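Local structure of hypothetical protein PP-LUZ7_gp033 (Pseudomonas phage LUZ7, 3PF6) at residues D24-A29 with H39-A44; V8-Q13 with K54-Q59. The protein is of unknown function, a small helical phage protein that contains a DUF6833 domain and is found as an assembly of two chains. All coordinates share one frame; numbering follows the deposited sequence. Where two conformers were deposited one is given.

Contact 1 (D24-A29 with H39-A44); sequences DALEEA and HDFMRA
Phe-41 reaches from helix 38-58 to the backbone of helix 22-32, and its outer ring atoms do most of the touching. CZ stands 3.4 Å from the carbonyl oxygen Leu-26 O, while CE1 lies 3.7 Å from the carbonyl carbon Ala-29 C; the ring meets both groups obliquely. Ala-29 adds its methyl, with CB 3.7 Å from Phe-41 CZ. On the other flank of the ring tip, one branch of Leu-26 closes in, CD2 lying 4.1 Å from Phe-41 CE2 and, more loosely, 4.5 Å from the selenium SE of Met-42, a selenomethionine. CB of Phe-41 already points toward helix 22-32, and CG anti to the backbone N (chi1 178°) carries the ring on toward Leu-26 and Ala-29. That reach suits a wide spacing, for the two short helical segments approach no closer than 11.6 Å between axes and run at 127° to each other. Farther out, Leu-45 and Met-46 also touch Leu-26, and Tyr-48 of the second subunit packs on Ala-25 and Leu-26. The side-chain contacts are apolar, but the ring also presses on peptide backbone, consistent with two consecutive helices joined chiefly round Phe-41, with Leu-26 beside it.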
# COMPACT_ATOMS: atom_id res chain seq x y z
N ASP A 24 -3.17 -6.22 -10.08
CA ASP A 24 -2.27 -5.46 -10.96
C ASP A 24 -1.35 -4.54 -10.16
O ASP A 24 -0.18 -4.37 -10.49
CB ASP A 24 -3.09 -4.61 -11.94
CG ASP A 24 -3.90 -5.44 -12.93
OD1 ASP A 24 -3.46 -5.61 -14.06
OD2 ASP A 24 -4.96 -5.98 -12.54
N ALA A 25 -1.91 -3.90 -9.11
CA ALA A 25 -1.12 -2.98 -8.28
C ALA A 25 0.01 -3.73 -7.58
O ALA A 25 1.12 -3.23 -7.42
CB ALA A 25 -2.04 -2.29 -7.24
N LEU A 26 -0.28 -4.96 -7.14
CA LEU A 26 0.76 -5.79 -6.54
C LEU A 26 1.83 -6.19 -7.55
O LEU A 26 3.02 -6.07 -7.29
CB LEU A 26 0.17 -7.04 -5.86
CG LEU A 26 -0.66 -6.77 -4.60
CD1 LEU A 26 -1.41 -8.04 -4.22
CD2 LEU A 26 0.21 -6.22 -3.46
N GLU A 27 1.38 -6.61 -8.73
CA GLU A 27 2.31 -6.92 -9.83
C GLU A 27 3.27 -5.76 -10.13
O GLU A 27 4.48 -5.93 -10.27
CB GLU A 27 1.53 -7.31 -11.09
CG GLU A 27 0.82 -8.66 -10.97
CD GLU A 27 -0.24 -8.93 -12.04
OE1 GLU A 27 -0.45 -8.07 -12.94
OE2 GLU A 27 -0.85 -10.02 -11.98
N GLU A 28 2.73 -4.56 -10.22
CA GLU A 28 3.52 -3.39 -10.57
C GLU A 28 4.43 -2.97 -9.43
O GLU A 28 5.57 -2.58 -9.65
CB GLU A 28 2.61 -2.25 -11.06
CG GLU A 28 1.92 -2.60 -12.35
CD GLU A 28 2.87 -2.66 -13.54
OE1 GLU A 28 3.84 -1.88 -13.59
OE2 GLU A 28 2.63 -3.49 -14.46
N ALA A 29 3.97 -3.07 -8.19
CA ALA A 29 4.82 -2.82 -7.07
C ALA A 29 5.98 -3.83 -7.02
O ALA A 29 7.12 -3.46 -6.68
CB ALA A 29 4.01 -2.85 -5.77
N HIS A 39 7.54 -12.81 1.23
CA HIS A 39 6.99 -12.57 2.55
C HIS A 39 7.06 -11.09 2.96
O HIS A 39 6.04 -10.50 3.43
CB HIS A 39 7.69 -13.41 3.63
CG HIS A 39 7.07 -13.26 4.97
ND1 HIS A 39 7.51 -12.36 5.92
CD2 HIS A 39 5.99 -13.86 5.51
CE1 HIS A 39 6.73 -12.42 6.98
NE2 HIS A 39 5.80 -13.34 6.76
N ASP A 40 8.26 -10.51 2.84
CA ASP A 40 8.43 -9.12 3.25
C ASP A 40 7.58 -8.21 2.36
O ASP A 40 7.03 -7.23 2.82
CB ASP A 40 9.90 -8.68 3.20
CG ASP A 40 10.73 -9.27 4.34
OD1 ASP A 40 10.14 -9.80 5.32
OD2 ASP A 40 11.98 -9.17 4.26
N PHE A 41 7.52 -8.53 1.06
CA PHE A 41 6.73 -7.75 0.11
C PHE A 41 5.26 -7.73 0.53
O PHE A 41 4.63 -6.67 0.61
CB PHE A 41 6.89 -8.31 -1.30
CG PHE A 41 6.09 -7.59 -2.32
CD1 PHE A 41 6.56 -6.40 -2.86
CD2 PHE A 41 4.87 -8.10 -2.76
CE1 PHE A 41 5.81 -5.71 -3.81
CE2 PHE A 41 4.11 -7.42 -3.72
CZ PHE A 41 4.58 -6.22 -4.23
N MSE A 42 4.70 -8.91 0.81
CA MSE A 42 3.30 -8.94 1.20
C MSE A 42 3.08 -8.29 2.55
O MSE A 42 2.04 -7.67 2.77
CB MSE A 42 2.74 -10.37 1.18
CG MSE A 42 2.67 -10.96 -0.20
SE MSE A 42 1.49 -9.97 -1.42
CE MSE A 42 -0.22 -10.68 -0.81
N ARG A 43 4.04 -8.42 3.46
CA ARG A 43 3.89 -7.80 4.76
C ARG A 43 3.78 -6.27 4.60
O ARG A 43 2.93 -5.64 5.24
CB ARG A 43 5.01 -8.17 5.72
CG ARG A 43 4.82 -7.69 7.14
CD ARG A 43 5.86 -8.27 8.07
NE ARG A 43 5.59 -7.95 9.48
CZ ARG A 43 4.65 -8.54 10.22
NH1 ARG A 43 3.89 -9.50 9.71
NH2 ARG A 43 4.48 -8.18 11.47
N ALA A 44 4.61 -5.73 3.72
CA ALA A 44 4.64 -4.29 3.46
C ALA A 44 3.35 -3.84 2.77
O ALA A 44 2.66 -2.91 3.22
CB ALA A 44 5.86 -3.92 2.61

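Contact 2 (V8-Q13 with K54-Q59); sequences VRPVAQ and KVMEEQ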
# COMPACT_ATOMS: atom_id res chain seq x y z
N VAL A 8 -1.63 9.94 4.63
CA VAL A 8 -2.26 9.93 3.34
C VAL A 8 -3.74 9.65 3.57
O VAL A 8 -4.10 8.60 4.10
CB VAL A 8 -1.65 8.86 2.43
CG1 VAL A 8 -2.23 8.96 1.04
CG2 VAL A 8 -0.11 8.99 2.33
N ARG A 9 -4.59 10.58 3.17
CA ARG A 9 -6.03 10.42 3.31
C ARG A 9 -6.55 9.44 2.27
O ARG A 9 -5.93 9.24 1.20
CB ARG A 9 -6.73 11.77 3.19
CG ARG A 9 -6.15 12.83 4.11
CD ARG A 9 -7.03 14.06 4.22
NE ARG A 9 -6.55 14.96 5.26
CZ ARG A 9 -5.80 16.05 5.09
NH1 ARG A 9 -5.43 16.45 3.87
NH2 ARG A 9 -5.44 16.77 6.15
N PRO A 10 -7.68 8.79 2.55
CA PRO A 10 -8.23 7.78 1.68
C PRO A 10 -8.96 8.36 0.43
O PRO A 10 -10.16 8.12 0.21
CB PRO A 10 -9.18 7.02 2.61
CG PRO A 10 -9.64 8.08 3.54
CD PRO A 10 -8.45 8.91 3.81
N VAL A 11 -8.20 9.13 -0.34
CA VAL A 11 -8.59 9.75 -1.57
C VAL A 11 -7.46 9.56 -2.58
O VAL A 11 -6.32 9.30 -2.22
CB VAL A 11 -8.85 11.24 -1.43
CG1 VAL A 11 -9.96 11.46 -0.38
CG2 VAL A 11 -7.57 12.00 -1.07
N ALA A 12 -7.81 9.70 -3.85
CA ALA A 12 -6.82 9.61 -4.91
C ALA A 12 -5.69 10.62 -4.74
O ALA A 12 -5.92 11.79 -4.35
CB ALA A 12 -7.52 9.82 -6.26
N GLN A 13 -4.49 10.15 -5.04
CA GLN A 13 -3.27 10.93 -4.88
C GLN A 13 -2.69 11.22 -6.24
O GLN A 13 -2.32 10.31 -6.96
CB GLN A 13 -2.28 10.19 -4.05
CG GLN A 13 -2.81 9.79 -2.66
CD GLN A 13 -2.95 10.96 -1.76
OE1 GLN A 13 -1.95 11.67 -1.55
NE2 GLN A 13 -4.14 11.18 -1.19
N LYS A 54 -9.04 0.00 7.19
CA LYS A 54 -9.50 0.42 8.53
C LYS A 54 -9.77 1.92 8.54
O LYS A 54 -10.79 2.35 9.05
CB LYS A 54 -8.48 0.00 9.58
CG LYS A 54 -8.83 0.34 11.02
CD LYS A 54 -7.67 -0.09 11.93
CE LYS A 54 -7.87 0.27 13.40
NZ LYS A 54 -6.68 -0.20 14.20
N VAL A 55 -8.86 2.72 7.98
CA VAL A 55 -9.06 4.18 7.90
C VAL A 55 -10.34 4.53 7.16
O VAL A 55 -11.13 5.37 7.61
CB VAL A 55 -7.85 4.87 7.26
CG1 VAL A 55 -8.20 6.32 6.87
CG2 VAL A 55 -6.64 4.81 8.19
N MSE A 56 -10.56 3.89 6.01
CA MSE A 56 -11.77 4.13 5.21
C MSE A 56 -13.03 3.77 5.96
O MSE A 56 -14.02 4.53 5.93
CB MSE A 56 -11.73 3.35 3.89
CG MSE A 56 -11.47 4.20 2.66
SE MSE A 56 -12.86 5.52 2.15
CE MSE A 56 -14.50 4.47 2.49
N GLU A 57 -13.01 2.61 6.62
CA GLU A 57 -14.17 2.11 7.36
C GLU A 57 -14.52 2.97 8.55
O GLU A 57 -15.71 3.13 8.86
CB GLU A 57 -13.91 0.68 7.86
CG GLU A 57 -13.99 -0.37 6.74
CD GLU A 57 -13.62 -1.80 7.22
OE1 GLU A 57 -13.04 -1.95 8.33
OE2 GLU A 57 -13.93 -2.77 6.48
N GLU A 58 -13.51 3.52 9.22
CA GLU A 58 -13.71 4.28 10.47
C GLU A 58 -14.24 5.69 10.19
O GLU A 58 -14.91 6.27 11.05
CB GLU A 58 -12.42 4.32 11.30
N GLN A 59 -14.04 6.20 8.99
CA GLN A 59 -14.55 7.53 8.63
C GLN A 59 -16.05 7.60 8.61
O GLN A 59 -16.71 6.58 8.55
CB GLN A 59 -14.14 7.89 7.24
CG GLN A 59 -12.76 8.27 7.11
CD GLN A 59 -12.50 8.73 5.71
OE1 GLN A 59 -12.99 8.14 4.75
NE2 GLN A 59 -11.74 9.80 5.59
O HOH W 1 -12.57 9.10 1.58
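Apolar contacts centre on Pro-10, whose ring carbons meet two residues of the last turn of helix 38-58. CB lies 3.6 Å from CG of the selenomethionine Met-56, near the root of that side chain, in the one of its two conformers described here. Val-55 crosses the proline at about a right angle and offers one methyl: CG1 lies 4.0 Å from Pro-10 CD. A polar group makes a separate van der Waals contact at the far corner of the ring, where Pro-10 CG touches the amide of Gln-59, just beyond the helix, 3.4 Å from NE2, the two side chains coming from opposite directions. Pro-10 is the centre of an inverse gamma turn, closed by a bond of 2.7 Å from Val-11 N to Arg-9 O. A loop, rather than a second helix, packs on the last turn of the long helix, and Leu-52 of the same helix also touches Pro-10. Among the polar links, a water donates to Pro-10 O at 2.9 Å and, weakly, to Gln-59 OE1. Within the loop, Gln-13 NE2 bonds to Val-11 O almost straight (168°) but from above the carbonyl plane, and that same oxygen is hydrogen-bonded to His-49 NE2 of the second subunit.

How the contacts relate
Helix 38-58 is common to both contacts, which use it near its two ends: contact 1 falls close to its start, where helix 22-32 folds back against it, and contact 2 at its finish, where the loop that precedes helix 22-32 packs on it. In chain order the segments run 8-13, 24-29, 39-44 and 54-59, so contact 2 brackets contact 1. Their centres lie 19 Å apart on opposite sides of the chain's centre, and with nearest atoms about 12 Å apart they do not touch. Each also meets the second subunit, so a single long helix organises the small chain while both of its ends contribute to the two-chain assembly.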